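PDB 1H12: endo-1,4-beta-xylanase from Pseudoalteromonas haloplanktis, which hydrolyses internal beta-1,4 linkages in the backbone of xylan, as a cold-adapted glycoside hydrolase of family 8. Local coordinates for residues M175-Q187 / A220-S232. Numbering follows the deposited sequence. Where two conformers were deposited one is given.
Sequences MLNTIKNKLMENQ and ADKNYWRQVATKS
Tyr224 and Trp225 of helix 219-243 project into the hollow formed by helix 168-182 and the beta-hairpin turn after it, within the (alpha/alpha)6 barrel of family 8 glycosidases. The axes of helix segments 175-182 and 220-232 approach to 12.5 Å at 62°, and these two large rings bridge the gap. Trp225 is the deeper bump. Leu176 CD2 lies over one face of its indole, toward the rim, and Tyr224 CD2 over the centre of the other, while Ile179 CG2 meets the edge at CH2, 3.8 Å away. Phe212 of helix 206-215 adds an edge-to-face ring contact. With chi1 at 179°, Lys180 sends its extended chain over one face of Tyr224. Its NZ ends in a cation-pi contact with that ring and a salt bridge to Asp221 OD1 (2.5 Å). Met184 bends at chi2, and its CE meets Val228 CG1 tip to tip at 3.8 Å. In the turn, Gln187 slides past Tyr224 and wedges between Gln227 and Lys231. Gln187 OE1 accepts from Lys231 NZ at 2.7 Å; Gln187 NE2 donates to an in-plane lone pair of Gln227 OE1 at 2.9 Å. With an alanine here, Lys231 NZ would probably keep just its weak bond to Asn186 O (3.3 Å) across this contact, and Gln227 OE1 would lose its Gln187 donor. A water accepts from Gln187 N at 3.0 Å.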
ATOM      1  N   MET A 175     -14.206  -9.814   4.728  1.00  7.64           N
ATOM      2  CA  MET A 175     -13.418  -8.588   4.775  1.00  7.48           C
ATOM      3  C   MET A 175     -14.045  -7.482   3.934  1.00  7.63           C
ATOM      4  O   MET A 175     -14.131  -6.332   4.377  1.00  8.33           O
ATOM      5  CB  MET A 175     -11.988  -8.882   4.302  1.00  7.73           C
ATOM      6  CG  MET A 175     -11.011  -7.769   4.578  1.00  8.12           C
ATOM      7  SD  MET A 175     -10.623  -7.501   6.335  1.00  8.47           S
ATOM      8  CE  MET A 175      -9.843  -9.080   6.710  1.00  8.82           C
ATOM      9  N   LEU A 176     -14.501  -7.792   2.720  1.00  8.32           N
ATOM     10  CA  LEU A 176     -15.168  -6.783   1.872  1.00  8.45           C
ATOM     11  C   LEU A 176     -16.424  -6.243   2.563  1.00  8.40           C
ATOM     12  O   LEU A 176     -16.693  -5.045   2.511  1.00  9.13           O
ATOM     13  CB  LEU A 176     -15.521  -7.369   0.514  1.00  8.20           C
ATOM     14  CG  LEU A 176     -14.361  -7.679  -0.401  1.00  8.89           C
ATOM     15  CD1 LEU A 176     -14.914  -8.265  -1.713  1.00 11.14           C
ATOM     16  CD2 LEU A 176     -13.537  -6.446  -0.721  1.00  9.76           C
ATOM     17  N   ASN A 177     -17.181  -7.154   3.182  1.00  8.95           N
ATOM     18  CA  ASN A 177     -18.395  -6.648   3.879  0.50  9.21           C
ATOM     19  C   ASN A 177     -18.040  -5.754   5.036  1.00  8.98           C
ATOM     20  O   ASN A 177     -18.713  -4.752   5.271  1.00  9.51           O
ATOM     21  CB  ASN A 177     -19.202  -7.860   4.353  0.50 10.45           C
ATOM     22  CG  ASN A 177     -19.945  -8.542   3.209  0.50 10.66           C
ATOM     23  OD1 ASN A 177     -20.035  -8.044   2.134  0.50 15.04           O
ATOM     24  ND2 ASN A 177     -20.367  -9.763   3.467  0.50 12.84           N
ATOM     25  N   THR A 178     -16.956  -6.094   5.761  1.00  8.63           N
ATOM     26  CA  THR A 178     -16.473  -5.217   6.808  1.00  8.96           C
ATOM     27  C   THR A 178     -16.080  -3.850   6.270  1.00  8.49           C
ATOM     28  O   THR A 178     -16.389  -2.818   6.865  1.00  9.23           O
ATOM     29  CB  THR A 178     -15.339  -5.895   7.567  1.00  9.14           C
ATOM     30  OG1 THR A 178     -15.901  -7.006   8.288  1.00 10.38           O
ATOM     31  CG2 THR A 178     -14.620  -4.952   8.520  1.00 10.18           C
ATOM     32  N   ILE A 179     -15.360  -3.822   5.156  1.00  8.23           N
ATOM     33  CA  ILE A 179     -14.975  -2.539   4.566  1.00  8.10           C
ATOM     34  C   ILE A 179     -16.233  -1.727   4.255  1.00  8.40           C
ATOM     35  O   ILE A 179     -16.334  -0.546   4.604  1.00  8.58           O
ATOM     36  CB  ILE A 179     -14.092  -2.747   3.330  1.00  7.87           C
ATOM     37  CG1 ILE A 179     -12.767  -3.381   3.708  1.00  8.05           C
ATOM     38  CG2 ILE A 179     -13.864  -1.396   2.656  1.00  8.94           C
ATOM     39  CD1 ILE A 179     -11.988  -3.942   2.505  1.00  9.43           C
ATOM     40  N   LYS A 180     -17.179  -2.345   3.549  1.00  8.58           N
ATOM     41  CA  LYS A 180     -18.388  -1.661   3.180  1.00  9.57           C
ATOM     42  C   LYS A 180     -19.172  -1.148   4.381  1.00 10.09           C
ATOM     43  O   LYS A 180     -19.662  -0.013   4.365  1.00 11.18           O
ATOM     44  CB  LYS A 180     -19.243  -2.613   2.322  1.00 11.45           C
ATOM     45  CG  LYS A 180     -20.559  -2.030   1.881  1.00 14.24           C
ATOM     46  CD  LYS A 180     -21.240  -3.016   0.880  1.00 19.74           C
ATOM     47  CE  LYS A 180     -22.506  -2.544   0.345  1.00 23.14           C
ATOM     48  NZ  LYS A 180     -22.943  -3.818  -0.416  1.00 28.66           N
ATOM     49  N   ASN A 181     -19.307  -1.976   5.403  1.00  9.14           N
ATOM     50  CA  ASN A 181     -20.171  -1.648   6.522  1.00 10.62           C
ATOM     51  C   ASN A 181     -19.532  -0.790   7.588  1.00 10.14           C
ATOM     52  O   ASN A 181     -20.273  -0.127   8.340  1.00 12.26           O
ATOM     53  CB  ASN A 181     -20.656  -2.935   7.181  1.00 12.38           C
ATOM     54  CG  ASN A 181     -21.575  -3.716   6.330  1.00 16.19           C
ATOM     55  OD1 ASN A 181     -22.269  -3.195   5.519  1.00 21.27           O
ATOM     56  ND2 ASN A 181     -21.603  -5.049   6.594  1.00 20.61           N
ATOM     57  N   LYS A 182     -18.224  -0.818   7.710  1.00  8.97           N
ATOM     58  CA  LYS A 182     -17.523  -0.136   8.765  1.00  9.77           C
ATOM     59  C   LYS A 182     -16.547   0.927   8.326  1.00  9.25           C
ATOM     60  O   LYS A 182     -16.202   1.802   9.129  1.00 10.50           O
ATOM     61  CB  LYS A 182     -16.724  -1.166   9.624  1.00 10.10           C
ATOM     62  CG  LYS A 182     -17.543  -2.311  10.166  1.00 11.03           C
ATOM     63  CD  LYS A 182     -18.647  -1.960  11.150  1.00 11.74           C
ATOM     64  CE  LYS A 182     -19.383  -3.177  11.633  1.00 12.91           C
ATOM     65  NZ  LYS A 182     -20.493  -2.811  12.548  1.00 15.09           N
ATOM     66  N   LEU A 183     -16.036   0.838   7.097  1.00  8.51           N
ATOM     67  CA  LEU A 183     -14.866   1.615   6.689  1.00  8.60           C
ATOM     68  C   LEU A 183     -15.101   2.497   5.480  1.00  7.95           C
ATOM     69  O   LEU A 183     -14.141   2.983   4.897  1.00  8.62           O
ATOM     70  CB  LEU A 183     -13.638   0.726   6.474  1.00  8.60           C
ATOM     71  CG  LEU A 183     -13.300  -0.248   7.626  1.00  8.59           C
ATOM     72  CD1 LEU A 183     -12.124  -1.087   7.243  1.00  9.91           C
ATOM     73  CD2 LEU A 183     -13.045   0.512   8.900  1.00 10.28           C
ATOM     74  N   MET A 184     -16.356   2.748   5.124  1.00  8.65           N
ATOM     75  CA  MET A 184     -16.726   3.540   3.964  1.00  8.86           C
ATOM     76  C   MET A 184     -17.662   4.678   4.370  1.00  9.49           C
ATOM     77  O   MET A 184     -18.518   4.532   5.253  1.00 11.40           O
ATOM     78  CB  MET A 184     -17.412   2.698   2.877  1.00  9.42           C
ATOM     79  CG  MET A 184     -16.499   1.760   2.149  1.00  9.14           C
ATOM     80  SD  MET A 184     -15.585   2.783   0.905  1.00 12.21           S
ATOM     81  CE  MET A 184     -14.561   1.593   0.115  1.00 13.79           C
ATOM     82  N   GLU A 185     -17.535   5.800   3.709  1.00  9.32           N
ATOM     83  CA  GLU A 185     -18.543   6.877   3.765  1.00  9.72           C
ATOM     84  C   GLU A 185     -18.852   7.260   2.335  1.00 10.22           C
ATOM     85  O   GLU A 185     -18.003   7.708   1.589  1.00 10.63           O
ATOM     86  CB  GLU A 185     -18.085   8.103   4.513  1.00 10.59           C
ATOM     87  CG  GLU A 185     -19.240   9.100   4.670  1.00 12.43           C
ATOM     88  CD  GLU A 185     -18.910  10.382   5.329  1.00 13.84           C
ATOM     89  OE1 GLU A 185     -17.810  10.673   5.729  1.00 13.25           O
ATOM     90  OE2 GLU A 185     -19.852  11.209   5.472  1.00 22.08           O
ATOM     91  N   ASN A 186     -20.117   7.119   1.940  1.00 13.17           N
ATOM     92  CA  ASN A 186     -20.502   7.505   0.572  1.00 15.58           C
ATOM     93  C   ASN A 186     -19.580   6.859  -0.466  1.00 13.17           C
ATOM     94  O   ASN A 186     -19.176   7.523  -1.423  1.00 14.35           O
ATOM     95  CB  ASN A 186     -20.491   9.079   0.401  1.00 18.10           C
ATOM     96  CG  ASN A 186     -21.384   9.863   1.436  1.00 23.59           C
ATOM     97  OD1 ASN A 186     -22.395   9.307   1.941  1.00 27.34           O
ATOM     98  ND2 ASN A 186     -20.930  11.138   1.820  1.00 27.93           N
ATOM     99  N   GLN A 187     -19.199   5.581  -0.269  1.00 11.45           N
ATOM    100  CA  GLN A 187     -18.395   4.840  -1.235  1.00 10.75           C
ATOM    101  C   GLN A 187     -16.962   5.364  -1.367  1.00  9.04           C
ATOM    102  O   GLN A 187     -16.326   5.037  -2.330  1.00 10.36           O
ATOM    103  CB  GLN A 187     -19.104   4.733  -2.571  1.00 10.90           C
ATOM    104  CG  GLN A 187     -20.383   3.881  -2.495  1.00 12.90           C
ATOM    105  CD  GLN A 187     -21.143   3.799  -3.767  1.00 13.22           C
ATOM    106  OE1 GLN A 187     -21.335   4.846  -4.395  1.00 17.22           O
ATOM    107  NE2 GLN A 187     -21.397   2.625  -4.279  1.00 12.63           N
ATOM    108  N   ALA A 220     -25.663  -6.615  -6.898  1.00 10.15           N
ATOM    109  CA  ALA A 220     -25.614  -5.356  -6.163  1.00  9.99           C
ATOM    110  C   ALA A 220     -24.193  -5.047  -5.752  1.00  9.97           C
ATOM    111  O   ALA A 220     -23.730  -3.930  -5.859  1.00  9.64           O
ATOM    112  CB  ALA A 220     -26.547  -5.392  -4.979  1.00 11.79           C
ATOM    113  N   ASP A 221     -23.486  -6.049  -5.227  1.00 10.75           N
ATOM    114  CA  ASP A 221     -22.106  -5.848  -4.777  1.00 11.12           C
ATOM    115  C   ASP A 221     -21.136  -5.597  -5.906  1.00  9.67           C
ATOM    116  O   ASP A 221     -20.198  -4.827  -5.750  1.00  9.68           O
ATOM    117  CB  ASP A 221     -21.616  -6.955  -3.858  1.00 13.81           C
ATOM    118  CG  ASP A 221     -22.195  -6.842  -2.445  1.00 19.38           C
ATOM    119  OD1 ASP A 221     -22.589  -5.752  -2.007  1.00 29.59           O
ATOM    120  OD2 ASP A 221     -22.280  -7.866  -1.708  1.00 17.68           O
ATOM    121  N   LYS A 222     -21.359  -6.231  -7.059  1.00  9.26           N
ATOM    122  CA  LYS A 222     -20.546  -5.948  -8.198  1.00  9.36           C
ATOM    123  C   LYS A 222     -20.637  -4.454  -8.565  1.00  8.85           C
ATOM    124  O   LYS A 222     -19.637  -3.773  -8.815  1.00  9.65           O
ATOM    125  CB  LYS A 222     -20.920  -6.804  -9.369  1.00  9.54           C
ATOM    126  CG  LYS A 222     -20.196  -6.535 -10.566  1.00 13.57           C
ATOM    127  CD  LYS A 222     -20.482  -7.532 -11.634  1.00 18.91           C
ATOM    128  CE  LYS A 222     -19.485  -7.404 -12.733  1.00 25.93           C
ATOM    129  NZ  LYS A 222     -19.642  -8.578 -13.737  1.00 33.24           N
ATOM    130  N   ASN A 223     -21.871  -3.984  -8.643  1.00  8.33           N
ATOM    131  CA  ASN A 223     -22.097  -2.580  -8.944  1.00  8.60           C
ATOM    132  C   ASN A 223     -21.537  -1.645  -7.873  1.00  8.58           C
ATOM    133  O   ASN A 223     -20.934  -0.610  -8.195  1.00  8.74           O
ATOM    134  CB  ASN A 223     -23.591  -2.339  -9.212  1.00  8.65           C
ATOM    135  CG  ASN A 223     -24.015  -2.823 -10.556  1.00 10.02           C
ATOM    136  OD1 ASN A 223     -24.477  -4.012 -10.734  1.00 12.27           O
ATOM    137  ND2 ASN A 223     -23.890  -1.991 -11.487  1.00 11.70           N
ATOM    138  N   TYR A 224     -21.681  -2.035  -6.626  1.00  8.18           N
ATOM    139  CA  TYR A 224     -21.141  -1.248  -5.507  1.00  9.07           C
ATOM    140  C   TYR A 224     -19.648  -1.004  -5.696  1.00  8.21           C
ATOM    141  O   TYR A 224     -19.168   0.132  -5.641  1.00  8.89           O
ATOM    142  CB  TYR A 224     -21.413  -1.954  -4.171  1.00  9.35           C
ATOM    143  CG  TYR A 224     -20.819  -1.238  -2.984  1.00  9.12           C
ATOM    144  CD1 TYR A 224     -21.502  -0.228  -2.378  1.00  9.76           C
ATOM    145  CD2 TYR A 224     -19.522  -1.531  -2.545  1.00  9.46           C
ATOM    146  CE1 TYR A 224     -20.955   0.462  -1.278  1.00 10.68           C
ATOM    147  CE2 TYR A 224     -18.966  -0.854  -1.488  1.00 10.07           C
ATOM    148  CZ  TYR A 224     -19.648   0.159  -0.874  1.00 10.81           C
ATOM    149  OH  TYR A 224     -19.053   0.831   0.159  1.00 11.96           O
ATOM    150  N   TRP A 225     -18.892  -2.076  -5.932  1.00  8.48           N
ATOM    151  CA  TRP A 225     -17.445  -1.932  -6.029  1.00  8.19           C
ATOM    152  C   TRP A 225     -17.014  -1.205  -7.301  1.00  7.96           C
ATOM    153  O   TRP A 225     -16.013  -0.495  -7.278  1.00  8.85           O
ATOM    154  CB  TRP A 225     -16.749  -3.270  -5.840  1.00  8.49           C
ATOM    155  CG  TRP A 225     -16.831  -3.728  -4.418  1.00  8.86           C
ATOM    156  CD1 TRP A 225     -17.538  -4.786  -3.937  1.00  9.34           C
ATOM    157  CD2 TRP A 225     -16.185  -3.126  -3.272  1.00  8.29           C
ATOM    158  NE1 TRP A 225     -17.389  -4.869  -2.584  1.00 10.30           N
ATOM    159  CE2 TRP A 225     -16.542  -3.865  -2.155  1.00  9.48           C
ATOM    160  CE3 TRP A 225     -15.324  -2.069  -3.104  1.00  9.17           C
ATOM    161  CZ2 TRP A 225     -16.117  -3.536  -0.886  1.00  9.83           C
ATOM    162  CZ3 TRP A 225     -14.868  -1.736  -1.848  1.00  9.65           C
ATOM    163  CH2 TRP A 225     -15.286  -2.466  -0.742  1.00 10.10           C
ATOM    164  N   ARG A 226     -17.747  -1.370  -8.412  1.00  8.89           N
ATOM    165  CA  ARG A 226     -17.433  -0.594  -9.593  1.00  9.42           C
ATOM    166  C   ARG A 226     -17.628   0.897  -9.325  1.00  9.38           C
ATOM    167  O   ARG A 226     -16.852   1.723  -9.794  1.00  9.85           O
ATOM    168  CB  ARG A 226     -18.375  -1.013 -10.729  1.00 11.26           C
ATOM    169  N   GLN A 227     -18.671   1.255  -8.567  1.00  9.02           N
ATOM    170  CA  GLN A 227     -18.928   2.630  -8.228  1.00  9.17           C
ATOM    171  C   GLN A 227     -17.820   3.158  -7.290  1.00  9.47           C
ATOM    172  O   GLN A 227     -17.400   4.320  -7.425  1.00 10.12           O
ATOM    173  CB  GLN A 227     -20.269   2.744  -7.556  1.00  9.13           C
ATOM    174  CG  GLN A 227     -21.422   2.515  -8.551  1.00 10.20           C
ATOM    175  CD  GLN A 227     -22.685   2.018  -7.896  1.00  9.79           C
ATOM    176  OE1 GLN A 227     -22.881   2.163  -6.691  1.00 11.73           O
ATOM    177  NE2 GLN A 227     -23.568   1.438  -8.711  1.00 10.62           N
ATOM    178  N   VAL A 228     -17.364   2.341  -6.345  1.00  8.54           N
ATOM    179  CA  VAL A 228     -16.238   2.743  -5.488  1.00  8.26           C
ATOM    180  C   VAL A 228     -15.030   3.038  -6.369  1.00  8.06           C
ATOM    181  O   VAL A 228     -14.308   4.012  -6.147  1.00  8.58           O
ATOM    182  CB  VAL A 228     -15.939   1.645  -4.440  1.00  8.17           C
ATOM    183  CG1 VAL A 228     -14.695   1.969  -3.657  1.00  8.56           C
ATOM    184  CG2 VAL A 228     -17.101   1.505  -3.452  1.00  9.50           C
ATOM    185  N   ALA A 229     -14.763   2.190  -7.371  1.00  8.26           N
ATOM    186  CA  ALA A 229     -13.636   2.430  -8.268  1.00  8.74           C
ATOM    187  C   ALA A 229     -13.731   3.782  -8.964  1.00  9.34           C
ATOM    188  O   ALA A 229     -12.760   4.548  -8.995  1.00  9.58           O
ATOM    189  CB  ALA A 229     -13.510   1.305  -9.269  1.00  9.38           C
ATOM    190  N   THR A 230     -14.896   4.085  -9.532  1.00  9.64           N
ATOM    191  CA  THR A 230     -15.068   5.338 -10.224  1.00 11.11           C
ATOM    192  C   THR A 230     -14.930   6.506  -9.282  1.00  9.63           C
ATOM    193  O   THR A 230     -14.284   7.524  -9.608  1.00 10.67           O
ATOM    194  CB  THR A 230     -16.456   5.334 -10.903  1.00 13.01           C
ATOM    195  OG1 THR A 230     -16.499   4.293 -11.845  1.00 19.00           O
ATOM    196  CG2 THR A 230     -16.736   6.684 -11.605  1.00 15.72           C
ATOM    197  N   LYS A 231     -15.509   6.421  -8.099  1.00  9.31           N
ATOM    198  CA  LYS A 231     -15.450   7.509  -7.137  1.00  9.31           C
ATOM    199  C   LYS A 231     -14.016   7.675  -6.633  1.00  8.85           C
ATOM    200  O   LYS A 231     -13.652   8.810  -6.274  1.00  9.39           O
ATOM    201  CB  LYS A 231     -16.404   7.251  -5.982  1.00 10.94           C
ATOM    202  CG  LYS A 231     -17.860   7.582  -6.339  1.00 15.52           C
ATOM    203  CD  LYS A 231     -18.766   7.457  -5.144  1.00 19.49           C
ATOM    204  CE  LYS A 231     -20.162   7.909  -5.363  1.00 27.70           C
ATOM    205  NZ  LYS A 231     -21.078   7.570  -4.173  1.00 31.41           N
ATOM    206  N   SER A 232     -13.238   6.607  -6.592  1.00  8.33           N
ATOM    207  CA  SER A 232     -11.866   6.693  -6.126  1.00  8.16           C
ATOM    208  C   SER A 232     -10.998   7.428  -7.157  1.00  8.50           C
ATOM    209  O   SER A 232     -10.179   8.282  -6.798  1.00  8.39           O
ATOM    210  CB  SER A 232     -11.338   5.314  -5.817  1.00  7.98           C
ATOM    211  OG  SER A 232     -10.004   5.383  -5.342  1.00  8.37           O
TER
HETATM  212  O   HOH W   1     -13.986   5.445  -3.668  1.00  9.16           O
HETATM  213  O   HOH W   2     -20.526   3.376   1.234  1.00 18.88           O